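Local coordinates for VAO-type flavoprotein oxidase VAO615 (PDB 6F72) that binds FAD through two covalent links and probably acts as an oxidase whose reduced flavin reacts rapidly with molecular oxygen, its substrate being still unidentified, at residues 416-421 and 474-479; 433-438 and 504-509; 497-502 and 519-524. All blocks are in the same frame, centred on the assembly; numbering follows the deposited sequence.

Interaction 1 of 3, residues 416-421 and 474-479; sequences RIIPRS and LLCAPA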
loop_
_atom_site.group_PDB
_atom_site.type_symbol
_atom_site.label_atom_id
_atom_site.label_comp_id
_atom_site.label_asym_id
_atom_site.label_seq_id
_atom_site.Cartn_x
_atom_site.Cartn_y
_atom_site.Cartn_z
ATOM N N ARG A 416 -0.475 -12.790 2.793
ATOM C CA ARG A 416 0.084 -13.470 3.927
ATOM C C ARG A 416 1.569 -13.169 3.965
ATOM O O ARG A 416 2.242 -13.216 2.925
ATOM C CB ARG A 416 -0.215 -14.975 3.834
ATOM C CG ARG A 416 -0.091 -15.713 5.158
ATOM C CD ARG A 416 -1.213 -15.390 6.137
ATOM N NE ARG A 416 -1.025 -16.188 7.333
ATOM C CZ ARG A 416 -1.554 -15.951 8.530
ATOM N NH1 ARG A 416 -2.331 -14.896 8.743
ATOM N NH2 ARG A 416 -1.276 -16.795 9.533
ATOM N N ILE A 417 2.050 -12.772 5.145
ATOM C CA ILE A 417 3.470 -12.782 5.444
ATOM C C ILE A 417 3.742 -14.204 5.920
ATOM O O ILE A 417 3.151 -14.662 6.900
ATOM C CB ILE A 417 3.859 -11.754 6.525
ATOM C CG1 ILE A 417 3.649 -10.333 5.993
ATOM C CG2 ILE A 417 5.316 -11.921 6.930
ATOM C CD1 ILE A 417 3.119 -9.362 7.017
ATOM N N ILE A 418 4.605 -14.890 5.177
ATOM C CA ILE A 418 4.889 -16.316 5.378
ATOM C C ILE A 418 6.261 -16.496 6.067
ATOM O O ILE A 418 7.291 -16.162 5.474
ATOM C CB ILE A 418 4.808 -17.101 4.038
ATOM C CG1 ILE A 418 3.430 -16.887 3.364
ATOM C CG2 ILE A 418 5.091 -18.586 4.253
ATOM C CD1 ILE A 418 3.276 -17.467 1.967
ATOM N N PRO A 419 6.270 -17.012 7.319
ATOM C CA PRO A 419 7.522 -17.292 8.066
ATOM C C PRO A 419 8.507 -18.178 7.304
ATOM O O PRO A 419 8.093 -19.125 6.634
ATOM C CB PRO A 419 7.045 -18.036 9.322
ATOM C CG PRO A 419 5.613 -17.680 9.482
ATOM C CD PRO A 419 5.071 -17.201 8.158
ATOM N N ARG A 420 9.791 -17.855 7.404
ATOM C CA ARG A 420 10.885 -18.703 6.897
ATOM C C ARG A 420 10.839 -20.162 7.376
ATOM O O ARG A 420 11.137 -21.081 6.596
ATOM C CB ARG A 420 12.230 -18.100 7.287
ATOM C CG ARG A 420 13.413 -18.643 6.506
ATOM C CD ARG A 420 14.717 -18.247 7.174
ATOM N NE ARG A 420 15.686 -17.747 6.197
ATOM C CZ ARG A 420 15.998 -16.470 6.011
ATOM N NH1 ARG A 420 15.438 -15.513 6.737
ATOM N NH2 ARG A 420 16.879 -16.138 5.080
ATOM N N SER A 421 10.462 -20.371 8.638
ATOM C CA SER A 421 10.474 -21.719 9.247
ATOM C C SER A 421 9.465 -22.668 8.585
ATOM O O SER A 421 9.687 -23.875 8.534
ATOM C CB SER A 421 10.237 -21.637 10.756
ATOM O OG SER A 421 9.091 -20.845 11.028
ATOM N N LEU A 474 8.347 -14.618 2.914
ATOM C CA LEU A 474 7.500 -14.298 1.766
ATOM C C LEU A 474 6.346 -13.365 2.141
ATOM O O LEU A 474 5.777 -13.462 3.234
ATOM C CB LEU A 474 6.927 -15.579 1.133
ATOM C CG LEU A 474 7.798 -16.806 0.833
ATOM C CD1 LEU A 474 6.920 -17.918 0.280
ATOM C CD2 LEU A 474 8.939 -16.508 -0.128
ATOM N N LEU A 475 6.024 -12.453 1.235
ATOM C CA LEU A 475 4.785 -11.701 1.315
ATOM C C LEU A 475 4.116 -11.956 -0.006
ATOM O O LEU A 475 4.550 -11.426 -1.037
ATOM C CB LEU A 475 5.000 -10.193 1.541
ATOM C CG LEU A 475 3.823 -9.179 1.639
ATOM C CD1 LEU A 475 3.133 -8.907 0.309
ATOM C CD2 LEU A 475 2.766 -9.554 2.664
ATOM N N CYS A 476 3.097 -12.804 0.033
ATOM C CA CYS A 476 2.324 -13.132 -1.171
ATOM C C CYS A 476 0.981 -12.435 -1.152
ATOM O O CYS A 476 0.291 -12.415 -0.124
ATOM C CB CYS A 476 2.156 -14.638 -1.322
ATOM S SG CYS A 476 3.742 -15.437 -1.636
ATOM N N ALA A 477 0.624 -11.871 -2.303
ATOM C CA ALA A 477 -0.612 -11.130 -2.437
ATOM C C ALA A 477 -1.568 -11.712 -3.513
ATOM O O ALA A 477 -1.635 -11.177 -4.642
ATOM C CB ALA A 477 -0.313 -9.660 -2.704
ATOM N N PRO A 478 -2.325 -12.782 -3.176
ATOM C CA PRO A 478 -3.426 -13.175 -4.079
ATOM C C PRO A 478 -4.434 -12.041 -4.252
ATOM O O PRO A 478 -5.041 -11.591 -3.273
ATOM C CB PRO A 478 -4.048 -14.375 -3.365
ATOM C CG PRO A 478 -2.889 -14.990 -2.673
ATOM C CD PRO A 478 -2.123 -13.805 -2.134
ATOM N N ALA A 479 -4.576 -11.573 -5.489
ATOM C CA ALA A 479 -5.374 -10.388 -5.766
ATOM C C ALA A 479 -6.426 -10.666 -6.836
ATOM O O ALA A 479 -6.103 -11.119 -7.939
ATOM C CB ALA A 479 -4.481 -9.216 -6.161
#
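Strands 416-419 and 474-477 run antiparallel, their axes 4.6 Å apart at closest approach and their directions 150° apart, and they pair at the rim of the seven-stranded sheet, where strand 412-419 is outermost within the chain. Two hydrogen-bonded pairs enclose one non-hydrogen-bonded pair. Arg-416 and Cys-476 exchange both backbone bonds, N to O and back; Ile-418 and Leu-474 do likewise, but unevenly, since Ile-418 N reaches Leu-474 O at 2.7 Å while the return bond from Leu-474 N to Ile-418 O measures 3.2 Å, though nearly straight (173° at the hydrogen). Between them, Ile-417 and Leu-475 come together on the opposite face, CG1 of Ile-417 lying 3.5 Å from CD2 of Leu-475. Leu-475 turns its CG anti to the backbone N (chi1 179°), which lets CD2 lean back across the strand gap. On the other face Ile-418 and Leu-474 cross at an angle, with 3.9 Å between their CB atoms, and CD1 of Ile-418 reaches both Leu-474 CD1 and, at 4.2 Å, the sulfur SG of Cys-476. Phe-436 of helix 426-439 packs over Ile-418 and Cys-476, and the sulfur is tied by a disulfide to Cys-450 on the neighbouring strand. Arg-416 sends its guanidinium away from the strand pair to Asp-507 and Thr-510. The chemistry is thus divided: backbone bonds set the register, apolar side chains meet on both faces, and the charged side chain in the paired strands, Arg-416, finds its partners outside the pair.

Interaction 2 of 3, residues 433-438 and 504-509; sequences TDLFRN and PMMDAA. With NAG (2-acetamido-2-deoxy-beta-D-glucopyranose), chain G.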
loop_
_atom_site.group_PDB
_atom_site.type_symbol
_atom_site.label_atom_id
_atom_site.label_comp_id
_atom_site.label_asym_id
_atom_site.label_seq_id
_atom_site.Cartn_x
_atom_site.Cartn_y
_atom_site.Cartn_z
ATOM N N THR A 433 2.915 -24.982 -0.416
ATOM C CA THR A 433 2.785 -25.322 -1.839
ATOM C C THR A 433 1.337 -25.683 -2.199
ATOM O O THR A 433 0.804 -25.165 -3.183
ATOM C CB THR A 433 3.773 -26.429 -2.266
ATOM O OG1 THR A 433 5.107 -26.015 -1.948
ATOM C CG2 THR A 433 3.697 -26.693 -3.763
ATOM N N ASP A 434 0.699 -26.518 -1.378
ATOM C CA ASP A 434 -0.712 -26.881 -1.572
ATOM C C ASP A 434 -1.682 -25.685 -1.519
ATOM O O ASP A 434 -2.689 -25.683 -2.243
ATOM C CB ASP A 434 -1.155 -27.997 -0.609
ATOM C CG ASP A 434 -0.395 -29.314 -0.827
ATOM O OD1 ASP A 434 0.165 -29.552 -1.922
ATOM O OD2 ASP A 434 -0.351 -30.115 0.126
ATOM N N LEU A 435 -1.383 -24.679 -0.690
ATOM C CA LEU A 435 -2.155 -23.418 -0.691
ATOM C C LEU A 435 -2.080 -22.701 -2.042
ATOM O O LEU A 435 -3.109 -22.287 -2.594
ATOM C CB LEU A 435 -1.714 -22.477 0.437
ATOM C CG LEU A 435 -2.283 -21.041 0.458
ATOM C CD1 LEU A 435 -3.794 -21.040 0.673
ATOM C CD2 LEU A 435 -1.560 -20.180 1.493
ATOM N N PHE A 436 -0.859 -22.572 -2.557
ATOM C CA PHE A 436 -0.572 -21.919 -3.834
ATOM C C PHE A 436 -1.231 -22.628 -5.020
ATOM O O PHE A 436 -1.653 -21.968 -5.972
ATOM C CB PHE A 436 0.942 -21.822 -4.045
ATOM C CG PHE A 436 1.614 -20.720 -3.254
ATOM C CD1 PHE A 436 1.018 -20.167 -2.102
ATOM C CD2 PHE A 436 2.866 -20.240 -3.653
ATOM C CE1 PHE A 436 1.650 -19.159 -1.382
ATOM C CE2 PHE A 436 3.498 -19.223 -2.937
ATOM C CZ PHE A 436 2.895 -18.695 -1.794
ATOM N N ARG A 437 -1.305 -23.963 -4.949
ATOM C CA ARG A 437 -2.015 -24.779 -5.940
ATOM C C ARG A 437 -3.501 -24.463 -5.932
ATOM O O ARG A 437 -4.081 -24.244 -6.995
ATOM C CB ARG A 437 -1.842 -26.277 -5.679
ATOM C CG ARG A 437 -0.436 -26.815 -5.772
ATOM C CD ARG A 437 -0.461 -28.284 -5.374
ATOM N NE ARG A 437 -0.543 -29.155 -6.541
ATOM C CZ ARG A 437 0.355 -30.093 -6.851
ATOM N NH1 ARG A 437 1.419 -30.321 -6.079
ATOM N NH2 ARG A 437 0.186 -30.824 -7.941
ATOM N N ASN A 438 -4.100 -24.450 -4.738
ATOM C CA ASN A 438 -5.516 -24.102 -4.547
ATOM C C ASN A 438 -5.908 -22.710 -5.092
ATOM O O ASN A 438 -6.935 -22.570 -5.775
ATOM C CB ASN A 438 -5.907 -24.235 -3.068
ATOM C CG ASN A 438 -6.000 -25.688 -2.602
ATOM O OD1 ASN A 438 -5.589 -26.618 -3.304
ATOM N ND2 ASN A 438 -6.551 -25.879 -1.397
ATOM N N PRO A 504 -9.049 -16.667 5.019
ATOM C CA PRO A 504 -8.907 -17.720 6.047
ATOM C C PRO A 504 -8.226 -19.018 5.574
ATOM O O PRO A 504 -7.559 -19.692 6.386
ATOM C CB PRO A 504 -10.355 -17.979 6.488
ATOM C CG PRO A 504 -11.022 -16.656 6.275
ATOM C CD PRO A 504 -10.451 -16.194 4.962
ATOM N N MET A 505 -8.389 -19.371 4.297
ATOM C CA MET A 505 -7.687 -20.534 3.732
ATOM C C MET A 505 -6.186 -20.270 3.750
ATOM O O MET A 505 -5.408 -21.136 4.153
ATOM C CB MET A 505 -8.151 -20.882 2.312
ATOM C CG MET A 505 -7.336 -22.000 1.664
ATOM S SD MET A 505 -7.894 -22.587 0.052
ATOM C CE MET A 505 -7.259 -21.316 -1.038
ATOM N N MET A 506 -5.803 -19.065 3.315
ATOM C CA MET A 506 -4.412 -18.606 3.348
ATOM C C MET A 506 -3.846 -18.612 4.766
ATOM O O MET A 506 -2.706 -19.042 4.978
ATOM C CB MET A 506 -4.292 -17.191 2.751
ATOM C CG MET A 506 -4.544 -17.113 1.252
ATOM S SD MET A 506 -5.000 -15.464 0.683
ATOM C CE MET A 506 -3.522 -14.556 1.134
ATOM N N ASP A 507 -4.655 -18.140 5.721
ATOM C CA ASP A 507 -4.263 -18.034 7.131
ATOM C C ASP A 507 -3.953 -19.398 7.732
ATOM O O ASP A 507 -2.882 -19.607 8.296
ATOM C CB ASP A 507 -5.374 -17.370 7.953
ATOM C CG ASP A 507 -5.525 -15.887 7.670
ATOM O OD1 ASP A 507 -4.797 -15.325 6.817
ATOM O OD2 ASP A 507 -6.406 -15.289 8.319
ATOM N N ALA A 508 -4.902 -20.316 7.595
ATOM C CA ALA A 508 -4.794 -21.677 8.112
ATOM C C ALA A 508 -3.604 -22.455 7.528
ATOM O O ALA A 508 -2.997 -23.287 8.231
ATOM C CB ALA A 508 -6.102 -22.432 7.872
ATOM N N ALA A 509 -3.270 -22.185 6.261
ATOM C CA ALA A 509 -2.142 -22.872 5.603
ATOM C C ALA A 509 -0.754 -22.401 6.047
ATOM O O ALA A 509 0.263 -23.024 5.690
ATOM C CB ALA A 509 -2.258 -22.787 4.097
HETATM C C1 NAG G . -6.747 -27.156 -0.752
HETATM C C2 NAG G . -6.681 -26.895 0.768
HETATM C C3 NAG G . -7.441 -27.928 1.629
HETATM C C4 NAG G . -8.754 -28.408 0.992
HETATM C C5 NAG G . -8.463 -28.879 -0.441
HETATM C C6 NAG G . -9.678 -29.467 -1.157
HETATM C C7 NAG G . -4.648 -25.796 1.697
HETATM C C8 NAG G . -3.190 -26.008 1.987
HETATM N N2 NAG G . -5.273 -26.849 1.147
HETATM O O3 NAG G . -7.741 -27.383 2.918
HETATM O O4 NAG G . -9.382 -29.425 1.792
HETATM O O5 NAG G . -7.983 -27.746 -1.187
HETATM O O6 NAG G . -10.604 -28.421 -1.484
HETATM O O7 NAG G . -5.195 -24.733 1.962
#
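Leu-435 fits among Met-505, Met-506 and Ala-509 where two nearly antiparallel helices pack, their segment axes 10.1 Å apart and their directions at 165°; the pair lies on the helical layer beside the seven-stranded sheet. Along 504-509, Met-505 is the first to touch. Its chain is extended through chi1 and chi2, and CG lies 3.8 Å from Leu-435 CD1; the bend at chi3 (79°) then brings the terminal CE within 3.8 Å of Asn-438 CB. Met-506 follows with its backbone more than its tip, as both methyls of Leu-435 approach its CA and CD1 also meets CG at 4.0 Å. The rest of Met-506 turns toward the sheet, touching Pro-478 and Asn-414. Ala-509 ends the contact, and its small side chain permits the closest backbone approach, 6.3 Å between its CA and that of Leu-435, with 3.7 Å between the two CB atoms. A sugar borders one margin of this apolar seam: Asn-438 is N-glycosylated, and the N-acetyl arm of its NAG lies along the seam, with the methyl C8 near Leu-435 N and Ala-509 CB, whereas O7 is 3.5 Å from Met-505 CG. The covalent link itself joins Asn-438 ND2 to C1 of the sugar at 1.4 Å.

Interaction 3 of 3, residues 497-502 and 519-524; sequences YAAETL and EANHLY. With FAD (flavin-adenine dinucleotide), chain E.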
loop_
_atom_site.group_PDB
_atom_site.type_symbol
_atom_site.label_atom_id
_atom_site.label_comp_id
_atom_site.label_asym_id
_atom_site.label_seq_id
_atom_site.Cartn_x
_atom_site.Cartn_y
_atom_site.Cartn_z
ATOM N N TYR A 497 -16.127 -13.522 -0.890
ATOM C CA TYR A 497 -15.221 -14.647 -1.143
ATOM C C TYR A 497 -13.797 -14.353 -0.646
ATOM O O TYR A 497 -13.202 -15.188 0.051
ATOM C CB TYR A 497 -15.191 -15.059 -2.621
ATOM C CG TYR A 497 -14.069 -16.035 -2.925
ATOM C CD1 TYR A 497 -14.176 -17.396 -2.581
ATOM C CD2 TYR A 497 -12.888 -15.594 -3.534
ATOM C CE1 TYR A 497 -13.125 -18.280 -2.837
ATOM C CE2 TYR A 497 -11.847 -16.463 -3.808
ATOM C CZ TYR A 497 -11.953 -17.791 -3.445
ATOM O OH TYR A 497 -10.897 -18.630 -3.721
ATOM N N ALA A 498 -13.250 -13.185 -0.998
ATOM C CA ALA A 498 -11.873 -12.885 -0.623
ATOM C C ALA A 498 -11.700 -12.855 0.910
ATOM O O ALA A 498 -10.818 -13.522 1.440
ATOM C CB ALA A 498 -11.394 -11.590 -1.262
ATOM N N ALA A 499 -12.594 -12.128 1.586
ATOM C CA ALA A 499 -12.563 -11.921 3.031
ATOM C C ALA A 499 -12.810 -13.181 3.857
ATOM O O ALA A 499 -12.099 -13.413 4.831
ATOM C CB ALA A 499 -13.561 -10.846 3.429
ATOM N N GLU A 500 -13.809 -13.976 3.485
ATOM C CA GLU A 500 -14.280 -15.028 4.370
ATOM C C GLU A 500 -13.961 -16.455 3.925
ATOM O O GLU A 500 -14.141 -17.395 4.702
ATOM C CB GLU A 500 -15.751 -14.818 4.760
ATOM C CG GLU A 500 -16.783 -15.077 3.681
ATOM C CD GLU A 500 -17.975 -14.141 3.785
ATOM O OE1 GLU A 500 -17.910 -13.152 4.538
ATOM O OE2 GLU A 500 -18.982 -14.388 3.114
ATOM N N THR A 501 -13.425 -16.593 2.715
ATOM C CA THR A 501 -13.020 -17.884 2.183
ATOM C C THR A 501 -11.551 -17.899 1.820
ATOM O O THR A 501 -10.803 -18.717 2.360
ATOM C CB THR A 501 -13.916 -18.349 0.992
ATOM O OG1 THR A 501 -15.270 -18.421 1.430
ATOM C CG2 THR A 501 -13.509 -19.726 0.472
ATOM N N LEU A 502 -11.126 -17.025 0.915
ATOM C CA LEU A 502 -9.746 -17.079 0.450
ATOM C C LEU A 502 -8.718 -16.695 1.544
ATOM O O LEU A 502 -7.748 -17.442 1.766
ATOM C CB LEU A 502 -9.535 -16.275 -0.834
ATOM C CG LEU A 502 -8.116 -16.310 -1.423
ATOM C CD1 LEU A 502 -7.664 -17.712 -1.804
ATOM C CD2 LEU A 502 -8.014 -15.399 -2.616
ATOM N N GLU A 519 -2.363 -4.749 2.551
ATOM C CA GLU A 519 -2.872 -5.572 1.451
ATOM C C GLU A 519 -3.793 -6.643 2.007
ATOM O O GLU A 519 -3.395 -7.788 2.194
ATOM C CB GLU A 519 -1.706 -6.163 0.646
ATOM C CG GLU A 519 -0.741 -5.101 0.121
ATOM C CD GLU A 519 0.315 -5.657 -0.812
ATOM O OE1 GLU A 519 0.907 -6.718 -0.514
ATOM O OE2 GLU A 519 0.557 -5.018 -1.857
ATOM N N ALA A 520 -5.007 -6.228 2.342
ATOM C CA ALA A 520 -6.041 -7.116 2.867
ATOM C C ALA A 520 -7.416 -6.672 2.364
ATOM O O ALA A 520 -7.538 -5.619 1.731
ATOM C CB ALA A 520 -6.019 -7.109 4.377
ATOM N N ASN A 521 -8.432 -7.491 2.644
ATOM C CA ASN A 521 -9.807 -7.148 2.377
ATOM C C ASN A 521 -10.416 -6.429 3.575
ATOM O O ASN A 521 -10.194 -6.835 4.704
ATOM C CB ASN A 521 -10.598 -8.425 2.070
ATOM C CG ASN A 521 -11.975 -8.127 1.514
ATOM O OD1 ASN A 521 -12.900 -7.795 2.258
ATOM N ND2 ASN A 521 -12.119 -8.246 0.209
ATOM N N HIS A 522 -11.198 -5.377 3.314
ATOM C CA HIS A 522 -11.899 -4.603 4.359
ATOM C C HIS A 522 -12.941 -5.362 5.192
ATOM O O HIS A 522 -13.348 -4.879 6.257
ATOM C CB HIS A 522 -12.590 -3.395 3.735
ATOM C CG HIS A 522 -13.743 -3.756 2.850
ATOM N ND1 HIS A 522 -14.976 -3.141 2.946
ATOM C CD2 HIS A 522 -13.851 -4.669 1.853
ATOM C CE1 HIS A 522 -15.785 -3.649 2.031
ATOM N NE2 HIS A 522 -15.125 -4.575 1.356
ATOM N N LEU A 523 -13.413 -6.503 4.684
ATOM C CA LEU A 523 -14.389 -7.327 5.404
ATOM C C LEU A 523 -13.746 -8.459 6.217
ATOM O O LEU A 523 -14.443 -9.138 6.994
ATOM C CB LEU A 523 -15.441 -7.890 4.455
ATOM C CG LEU A 523 -16.258 -6.939 3.573
ATOM C CD1 LEU A 523 -16.943 -7.770 2.489
ATOM C CD2 LEU A 523 -17.264 -6.102 4.365
ATOM N N TYR A 524 -12.427 -8.645 6.056
ATOM C CA TYR A 524 -11.662 -9.692 6.776
ATOM C C TYR A 524 -11.855 -9.583 8.285
ATOM O O TYR A 524 -11.540 -8.560 8.894
ATOM C CB TYR A 524 -10.180 -9.616 6.382
ATOM C CG TYR A 524 -9.236 -10.505 7.168
ATOM C CD1 TYR A 524 -9.422 -11.890 7.222
ATOM C CD2 TYR A 524 -8.127 -9.960 7.837
ATOM C CE1 TYR A 524 -8.548 -12.696 7.944
ATOM C CE2 TYR A 524 -7.243 -10.768 8.540
ATOM C CZ TYR A 524 -7.463 -12.130 8.590
ATOM O OH TYR A 524 -6.600 -12.953 9.296
HETATM P PA FAD E . -3.816 6.228 0.388
HETATM O O1A FAD E . -5.019 5.384 0.054
HETATM O O2A FAD E . -3.886 7.676 -0.012
HETATM O O5B FAD E . -3.542 6.107 1.967
HETATM C C5B FAD E . -3.617 4.858 2.655
HETATM C C4B FAD E . -3.932 5.053 4.133
HETATM O O4B FAD E . -2.949 5.904 4.726
HETATM C C3B FAD E . -5.273 5.703 4.412
HETATM O O3B FAD E . -5.781 5.109 5.613
HETATM C C2B FAD E . -4.950 7.165 4.670
HETATM O O2B FAD E . -5.884 7.768 5.569
HETATM C C1B FAD E . -3.560 7.083 5.276
HETATM N N9A FAD E . -2.677 8.232 4.961
HETATM C C8A FAD E . -2.033 8.432 3.791
HETATM N N7A FAD E . -1.274 9.555 3.848
HETATM C C5A FAD E . -1.424 10.078 5.076
HETATM C C6A FAD E . -0.901 11.261 5.795
HETATM N N6A FAD E . -0.059 12.109 5.164
HETATM N N1A FAD E . -1.302 11.463 7.071
HETATM C C2A FAD E . -2.150 10.622 7.703
HETATM N N3A FAD E . -2.661 9.516 7.106
HETATM C C4A FAD E . -2.341 9.199 5.818
HETATM N N1 FAD E . 2.679 -2.035 -0.611
HETATM C C2 FAD E . 3.881 -2.620 -0.381
HETATM O O2 FAD E . 4.255 -2.795 0.803
HETATM N N3 FAD E . 4.684 -3.020 -1.391
HETATM C C4 FAD E . 4.366 -2.888 -2.689
HETATM O O4 FAD E . 5.141 -3.278 -3.592
HETATM C C4X FAD E . 3.073 -2.248 -3.019
HETATM N N5 FAD E . 2.681 -2.062 -4.298
HETATM C C5X FAD E . 1.486 -1.477 -4.600
HETATM C C6 FAD E . 1.097 -1.289 -5.944
HETATM C C7 FAD E . -0.144 -0.675 -6.225
HETATM C C7M FAD E . -0.547 -0.491 -7.677
HETATM C C8 FAD E . -1.038 -0.213 -5.102
HETATM C C8M FAD E . -2.343 0.544 -5.299
HETATM C C9 FAD E . -0.633 -0.407 -3.785
HETATM C C9A FAD E . 0.588 -1.019 -3.486
HETATM N N10 FAD E . 0.994 -1.190 -2.141
HETATM C C10 FAD E . 2.228 -1.820 -1.874
HETATM C "C1'" FAD E . 0.102 -0.794 -1.053
HETATM C "C2'" FAD E . 0.417 0.448 -0.274
HETATM O "O2'" FAD E . 1.519 0.154 0.581
HETATM C "C3'" FAD E . -0.838 0.736 0.542
HETATM O "O3'" FAD E . -2.017 0.698 -0.292
HETATM C "C4'" FAD E . -0.742 2.080 1.247
HETATM O "O4'" FAD E . -1.817 2.205 2.180
HETATM C "C5'" FAD E . -0.709 3.242 0.252
HETATM O "O5'" FAD E . -0.721 4.494 0.920
HETATM P P FAD E . -1.008 5.834 0.082
HETATM O O1P FAD E . -0.137 5.832 -1.142
HETATM O O2P FAD E . -0.960 6.957 1.093
HETATM O O3P FAD E . -2.542 5.608 -0.368
#
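Asn-521 lays its carboxamide against the helix at Ala-498 and Ala-499, with OD1 3.3 Å from Ala-499 CB and ND2 3.7 Å from Ala-498 CB. The amide points there because CG stands anti to the backbone N (chi1 -169°). OD1 also accepts from Leu-523 N at 2.8 Å, the donor tilted 17° from the amide plane, and this closes an Asx turn; ND2 is held in turn by Asp-495, one helical turn before the contact. With both ends bonded, the rotation of the amide is fixed. A leucine in its place would probably leave Leu-523 N and Asp-495 without this shared partner and let the loop shift on the helix. Ala-499 is the other centre of the contact: its methyl also meets Leu-523 CB at 3.7 Å and Tyr-524 N at 3.6 Å. The Tyr-524 ring turns its edge to Ala-499 O, which lies in the ring plane 3.9 Å from CD1, while its hydroxyl pairs with Asp-507. The type I beta turn from Asn-521 to Tyr-524, bonded between Tyr-524 N and Asn-521 O, overlaps the Asx turn, both starting at Asn-521. The turn lies in the berberine-like part of the chain, and in the same loop Glu-519, a residue of the flavin pocket, brings OE2 to 3.6 Å from FAD C10.

In the fold
The three contacts gather on one part of the chain. The centres of interactions 1 and 2 are about 10 Å apart, those of interactions 2 and 3 about 14 Å, and those of interactions 1 and 3 about 15 Å. Interaction 1 lies in the seven-stranded sheet, interaction 2 joins two helices beside it, and interaction 3 shares helix 488-508 with interaction 2. Along the chain, interaction 1 closes before 3 opens, while interaction 2 alternates with each of them. Asp-507 links all three, through a salt bridge to Arg-416 and a probable hydrogen bond to Tyr-524. Leu-475 also packs on Glu-519, which brings this strand beside the flavin pocket, whereas interaction 2 borders the glycan.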